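Local coordinates for protein NRPS (Penicillium fellutanum, PDB 6NKI) that belongs to a fungal nonribosomal peptide synthetase and has a Rossmann-type nucleotide-binding fold of the male-sterility family, with NADPH bound in the model, at residues N269-V273 / L381-Q387; Y262-S267 / N318-W323. All blocks are in the same frame, centred on the assembly; numbering follows the deposited sequence.

Interaction 1. Residues N269-V273 / L381-Q387; sequences NWLFV and LPVPIYQ
Val383 and Pro384 lie over one face of the Trp270 indole, side by side above its five-membered ring. Val383 CG2 sits 4.0 Å from the centroid of that ring and 29° off its normal, a CH-pi contact; Pro384 CD makes a second at 4.3 Å. Pro384 CG comes to 3.6 Å from Trp270 CZ2, and the proline ring crosses the tryptophan at about a right angle. The far edge of the Trp270 indole, at CH2, faces the Gln387 side chain. Phe272 meets the loop differently: its rim points at the backbone, CZ being 4.1 Å from Val383 N, while Leu381 CD1 approaches CE2 obliquely at 3.9 Å. Trp270 CD1 stands 3.6 Å above the centre of the phenyl ring, which ties the two aromatics together. With CG anti to the backbone N (chi1 -176°), the indole extends from the strand toward the loop. Val383 N donates a hydrogen bond to Leu381 O at 2.7 Å, closing an inverse gamma turn centred on Pro382. The Trp270 backbone is hydrogen-bonded to Val375. The arrangement is a proline-containing loop laid across aromatics of strand 270-275, the middle strand of a small mixed sheet beside the NADPH-binding Rossmann fold.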
loop_
_atom_site.group_PDB
_atom_site.type_symbol
_atom_site.label_atom_id
_atom_site.label_comp_id
_atom_site.label_asym_id
_atom_site.label_seq_id
_atom_site.Cartn_x
_atom_site.Cartn_y
_atom_site.Cartn_z
ATOM N N ASN A 269 11.118 3.056 -19.522
ATOM C CA ASN A 269 11.968 3.291 -18.366
ATOM C C ASN A 269 11.172 3.199 -17.075
ATOM O O ASN A 269 9.941 3.283 -17.048
ATOM C CB ASN A 269 12.643 4.670 -18.386
ATOM C CG ASN A 269 13.805 4.756 -19.346
ATOM O OD1 ASN A 269 14.399 3.749 -19.737
ATOM N ND2 ASN A 269 14.212 5.978 -19.640
ATOM N N TRP A 270 11.913 3.083 -15.978
ATOM C CA TRP A 270 11.351 2.915 -14.646
ATOM C C TRP A 270 11.515 4.192 -13.825
ATOM O O TRP A 270 12.583 4.815 -13.834
ATOM C CB TRP A 270 12.020 1.746 -13.917
ATOM C CG TRP A 270 11.384 1.544 -12.622
ATOM C CD1 TRP A 270 11.749 2.102 -11.435
ATOM C CD2 TRP A 270 10.253 0.735 -12.354
ATOM N NE1 TRP A 270 10.902 1.704 -10.442
ATOM C CE2 TRP A 270 9.977 0.852 -10.978
ATOM C CE3 TRP A 270 9.438 -0.084 -13.142
ATOM C CZ2 TRP A 270 8.927 0.176 -10.374
ATOM C CZ3 TRP A 270 8.391 -0.754 -12.536
ATOM C CH2 TRP A 270 8.144 -0.613 -11.170
ATOM N N LEU A 271 10.458 4.551 -13.098
ATOM C CA LEU A 271 10.387 5.746 -12.262
ATOM C C LEU A 271 10.212 5.332 -10.797
ATOM O O LEU A 271 9.225 4.671 -10.447
ATOM C CB LEU A 271 9.212 6.631 -12.690
ATOM C CG LEU A 271 8.999 7.988 -12.009
ATOM C CD1 LEU A 271 10.058 8.974 -12.501
ATOM C CD2 LEU A 271 7.583 8.550 -12.188
ATOM N N PHE A 272 11.141 5.755 -9.935
ATOM C CA PHE A 272 11.078 5.410 -8.512
ATOM C C PHE A 272 10.210 6.421 -7.776
ATOM O O PHE A 272 10.671 7.508 -7.424
ATOM C CB PHE A 272 12.471 5.348 -7.892
ATOM C CG PHE A 272 13.317 4.200 -8.390
ATOM C CD1 PHE A 272 13.085 2.898 -7.937
ATOM C CD2 PHE A 272 14.375 4.428 -9.271
ATOM C CE1 PHE A 272 13.856 1.849 -8.381
ATOM C CE2 PHE A 272 15.158 3.374 -9.712
ATOM C CZ PHE A 272 14.885 2.078 -9.265
ATOM N N VAL A 273 8.973 6.042 -7.482
ATOM C CA VAL A 273 8.064 6.896 -6.728
ATOM C C VAL A 273 7.196 6.034 -5.791
ATOM O O VAL A 273 6.844 4.888 -6.108
ATOM C CB VAL A 273 7.237 7.771 -7.711
ATOM C CG1 VAL A 273 6.424 6.901 -8.628
ATOM C CG2 VAL A 273 6.311 8.707 -6.991
ATOM N N LEU A 381 20.611 0.683 -10.828
ATOM C CA LEU A 381 19.698 0.883 -9.704
ATOM C C LEU A 381 18.795 -0.331 -9.487
ATOM O O LEU A 381 18.636 -1.156 -10.398
ATOM C CB LEU A 381 18.871 2.155 -9.918
ATOM C CG LEU A 381 19.661 3.453 -9.730
ATOM C CD1 LEU A 381 18.824 4.658 -10.084
ATOM C CD2 LEU A 381 20.136 3.557 -8.300
ATOM N N PRO A 382 18.190 -0.486 -8.297
ATOM C CA PRO A 382 17.467 -1.726 -7.965
ATOM C C PRO A 382 16.089 -1.807 -8.613
ATOM O O PRO A 382 15.061 -1.890 -7.932
ATOM C CB PRO A 382 17.365 -1.642 -6.435
ATOM C CG PRO A 382 17.234 -0.193 -6.175
ATOM C CD PRO A 382 18.166 0.462 -7.170
ATOM N N VAL A 383 16.057 -1.799 -9.940
ATOM C CA VAL A 383 14.754 -1.821 -10.614
ATOM C C VAL A 383 14.080 -3.168 -10.347
ATOM O O VAL A 383 14.707 -4.225 -10.559
ATOM C CB VAL A 383 14.917 -1.539 -12.121
ATOM C CG1 VAL A 383 15.725 -2.631 -12.822
ATOM C CG2 VAL A 383 13.570 -1.342 -12.789
ATOM N N PRO A 384 12.860 -3.188 -9.813
ATOM C CA PRO A 384 12.195 -4.466 -9.498
ATOM C C PRO A 384 11.862 -5.258 -10.746
ATOM O O PRO A 384 11.103 -4.803 -11.603
ATOM C CB PRO A 384 10.930 -4.037 -8.745
ATOM C CG PRO A 384 10.713 -2.635 -9.114
ATOM C CD PRO A 384 12.081 -2.045 -9.317
ATOM N N ILE A 385 12.450 -6.457 -10.840
ATOM C CA ILE A 385 12.151 -7.397 -11.917
ATOM C C ILE A 385 10.656 -7.679 -11.982
ATOM O O ILE A 385 10.071 -7.793 -13.067
ATOM C CB ILE A 385 12.976 -8.684 -11.718
ATOM C CG1 ILE A 385 12.725 -9.688 -12.845
ATOM C CG2 ILE A 385 12.735 -9.286 -10.336
ATOM C CD1 ILE A 385 13.716 -10.846 -12.863
ATOM N N TYR A 386 10.018 -7.783 -10.822
ATOM C CA TYR A 386 8.581 -7.955 -10.704
ATOM C C TYR A 386 8.098 -7.109 -9.540
ATOM O O TYR A 386 8.795 -6.980 -8.530
ATOM C CB TYR A 386 8.212 -9.432 -10.498
ATOM C CG TYR A 386 6.733 -9.711 -10.259
ATOM C CD1 TYR A 386 5.802 -9.624 -11.292
ATOM C CD2 TYR A 386 6.279 -10.099 -8.999
ATOM C CE1 TYR A 386 4.452 -9.896 -11.069
ATOM C CE2 TYR A 386 4.937 -10.375 -8.767
ATOM C CZ TYR A 386 4.027 -10.273 -9.802
ATOM O OH TYR A 386 2.695 -10.547 -9.567
ATOM N N GLN A 387 6.912 -6.518 -9.695
ATOM C CA GLN A 387 6.350 -5.661 -8.677
ATOM C C GLN A 387 4.868 -6.017 -8.553
ATOM O O GLN A 387 4.139 -5.983 -9.567
ATOM C CB GLN A 387 6.498 -4.171 -8.982
ATOM C CG GLN A 387 6.006 -3.332 -7.826
ATOM C CD GLN A 387 5.780 -1.891 -8.192
ATOM O OE1 GLN A 387 5.690 -1.562 -9.360
ATOM N NE2 GLN A 387 5.723 -1.017 -7.197
#

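Interaction 2. Residues Y262-S267 / N318-W323; sequences YNSDES and NMSDFW
Tyr262 and Trp323 form the tightly packed end of this contact. The tyrosine ring stacks on the five-membered ring of the indole, centroids 4.5 Å apart and planes inclined by 29°, so the stack is face-to-face but clearly splayed. Tyr262 CB continues it over the six-membered ring, 3.9 Å from that centroid and almost along the normal. One indole face is thus overlaid along its length, and the two side chains run past each other in opposite directions. A chi1 of 70° places the Tyr262 ring between its own backbone N and carbonyl carbon, folded over the indole. The opposite face of Trp323 receives Phe322 CE2, and Ala256 of helix 248-259 also touches this side chain.

Met319 and Ser320 open helix 319-330, and the turn following strand 261-263 meets that first turn through Ser267. Ser267 O accepts from Ser320 N at 3.1 Å, in the carbonyl plane and on a lone pair; the N-H...O angle of 166° makes the bond nearly straight. An amide in the first turn of the helix is thereby satisfied by a backbone carbonyl from another segment, whereas the Asn318 side chain at the N-cap makes no capping bond. The turn is shaped by an Asx turn, Asn263 OD1 accepting from Asp265 N at 3.1 Å.

The serine side is partly exposed, with small side chains meeting CB to CB and no ring between them. On another flank, the bent Met319 chain obliquely crosses buried Glu266, whose OE1 accepts a hydrogen bond from Asn269 ND2.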
loop_
_atom_site.group_PDB
_atom_site.type_symbol
_atom_site.label_atom_id
_atom_site.label_comp_id
_atom_site.label_asym_id
_atom_site.label_seq_id
_atom_site.Cartn_x
_atom_site.Cartn_y
_atom_site.Cartn_z
ATOM N N TYR A 262 4.541 16.117 -23.563
ATOM C CA TYR A 262 5.427 15.469 -22.608
ATOM C C TYR A 262 6.454 14.654 -23.383
ATOM O O TYR A 262 6.332 14.451 -24.592
ATOM C CB TYR A 262 4.642 14.582 -21.630
ATOM C CG TYR A 262 4.062 13.349 -22.281
ATOM C CD1 TYR A 262 2.818 13.379 -22.903
ATOM C CD2 TYR A 262 4.760 12.146 -22.279
ATOM C CE1 TYR A 262 2.291 12.240 -23.509
ATOM C CE2 TYR A 262 4.243 11.014 -22.882
ATOM C CZ TYR A 262 3.012 11.062 -23.491
ATOM O OH TYR A 262 2.514 9.917 -24.067
ATOM N N ASN A 263 7.472 14.188 -22.664
ATOM C CA ASN A 263 8.486 13.319 -23.249
ATOM C C ASN A 263 8.000 11.875 -23.233
ATOM O O ASN A 263 7.750 11.305 -22.163
ATOM C CB ASN A 263 9.796 13.454 -22.485
ATOM C CG ASN A 263 10.907 12.634 -23.091
ATOM O OD1 ASN A 263 10.735 11.974 -24.115
ATOM N ND2 ASN A 263 12.058 12.646 -22.436
ATOM N N SER A 264 7.886 11.278 -24.418
ATOM C CA SER A 264 7.342 9.935 -24.573
ATOM C C SER A 264 8.377 8.917 -25.037
ATOM O O SER A 264 8.012 7.768 -25.325
ATOM C CB SER A 264 6.172 9.947 -25.562
ATOM O OG SER A 264 5.704 8.628 -25.793
ATOM N N ASP A 265 9.651 9.299 -25.125
ATOM C CA ASP A 265 10.658 8.392 -25.662
ATOM C C ASP A 265 11.239 7.461 -24.613
ATOM O O ASP A 265 12.137 6.676 -24.931
ATOM C CB ASP A 265 11.782 9.181 -26.340
ATOM C CG ASP A 265 11.328 9.844 -27.628
ATOM O OD1 ASP A 265 10.358 9.332 -28.237
ATOM O OD2 ASP A 265 11.941 10.856 -28.033
ATOM N N GLU A 266 10.738 7.505 -23.388
ATOM C CA GLU A 266 11.227 6.655 -22.316
ATOM C C GLU A 266 10.099 5.887 -21.649
ATOM O O GLU A 266 10.152 5.637 -20.444
ATOM C CB GLU A 266 11.954 7.482 -21.269
ATOM C CG GLU A 266 11.046 8.513 -20.637
ATOM C CD GLU A 266 11.660 9.098 -19.408
ATOM O OE1 GLU A 266 12.732 8.586 -19.017
ATOM O OE2 GLU A 266 11.088 10.063 -18.850
ATOM N N SER A 267 9.067 5.517 -22.415
ATOM C CA SER A 267 7.907 4.850 -21.824
ATOM C C SER A 267 8.282 3.546 -21.119
ATOM O O SER A 267 7.638 3.165 -20.132
ATOM C CB SER A 267 6.848 4.597 -22.893
ATOM O OG SER A 267 6.192 5.807 -23.201
ATOM N N ASN A 318 6.310 2.170 -14.679
ATOM C CA ASN A 318 6.786 2.493 -16.016
ATOM C C ASN A 318 6.429 3.940 -16.321
ATOM O O ASN A 318 5.395 4.451 -15.885
ATOM C CB ASN A 318 6.153 1.571 -17.061
ATOM C CG ASN A 318 6.641 0.142 -16.947
ATOM O OD1 ASN A 318 7.840 -0.108 -16.786
ATOM N ND2 ASN A 318 5.711 -0.809 -17.004
ATOM N N MET A 319 7.294 4.613 -17.077
ATOM C CA MET A 319 6.975 5.986 -17.447
ATOM C C MET A 319 5.703 6.086 -18.301
ATOM O O MET A 319 4.931 7.044 -18.152
ATOM C CB MET A 319 8.169 6.621 -18.151
ATOM C CG MET A 319 9.325 6.877 -17.193
ATOM S SD MET A 319 8.729 7.841 -15.804
ATOM C CE MET A 319 8.209 9.346 -16.605
ATOM N N SER A 320 5.453 5.114 -19.190
ATOM C CA SER A 320 4.180 5.105 -19.906
ATOM C C SER A 320 3.006 4.970 -18.943
ATOM O O SER A 320 1.983 5.652 -19.094
ATOM C CB SER A 320 4.143 3.980 -20.935
ATOM O OG SER A 320 4.072 2.714 -20.317
ATOM N N ASP A 321 3.137 4.106 -17.936
ATOM C CA ASP A 321 2.066 3.949 -16.962
ATOM C C ASP A 321 1.887 5.227 -16.148
ATOM O O ASP A 321 0.758 5.630 -15.836
ATOM C CB ASP A 321 2.392 2.751 -16.066
ATOM C CG ASP A 321 1.184 2.221 -15.306
ATOM O OD1 ASP A 321 0.063 2.770 -15.441
ATOM O OD2 ASP A 321 1.367 1.229 -14.574
ATOM N N PHE A 322 3.002 5.879 -15.800
ATOM C CA PHE A 322 2.948 7.135 -15.055
ATOM C C PHE A 322 2.169 8.208 -15.827
ATOM O O PHE A 322 1.185 8.767 -15.322
ATOM C CB PHE A 322 4.384 7.588 -14.708
ATOM C CG PHE A 322 4.486 9.035 -14.259
ATOM C CD1 PHE A 322 4.038 9.425 -13.007
ATOM C CD2 PHE A 322 4.996 10.012 -15.127
ATOM C CE1 PHE A 322 4.104 10.754 -12.606
ATOM C CE2 PHE A 322 5.050 11.334 -14.746
ATOM C CZ PHE A 322 4.607 11.702 -13.460
ATOM N N TRP A 323 2.564 8.482 -17.073
ATOM C CA TRP A 323 1.910 9.565 -17.803
ATOM C C TRP A 323 0.447 9.274 -18.130
ATOM O O TRP A 323 -0.369 10.204 -18.122
ATOM C CB TRP A 323 2.648 9.891 -19.090
ATOM C CG TRP A 323 3.936 10.597 -18.908
ATOM C CD1 TRP A 323 5.184 10.099 -19.126
ATOM C CD2 TRP A 323 4.110 11.927 -18.434
ATOM N NE1 TRP A 323 6.130 11.058 -18.856
ATOM C CE2 TRP A 323 5.492 12.190 -18.425
ATOM C CE3 TRP A 323 3.230 12.932 -18.030
ATOM C CZ2 TRP A 323 6.008 13.417 -18.045
ATOM C CZ3 TRP A 323 3.749 14.146 -17.641
ATOM C CH2 TRP A 323 5.119 14.375 -17.649
#

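How the interactions relate
Interaction 1 is a surface contact and interaction 2 a partly buried one, their centres 14 Å apart on the same side of the chain's centre. Both depend on aromatic rings: aliphatic groups cover the indole in interaction 1, whereas a second aromatic ring does so in interaction 2, which adds a backbone hydrogen bond to a helix start. The segments alternate along the chain, strand 270-275 following strand 261-263. They also touch directly: Asn269 O lies 3.0 Å from Met319 N, a probable hydrogen bond, and Leu271 CD2 packs 3.7 Å from Phe322 CD1. Thus the strand faces the loop 381-387 with Trp270 and Phe272, and helix 319-330 with Leu271.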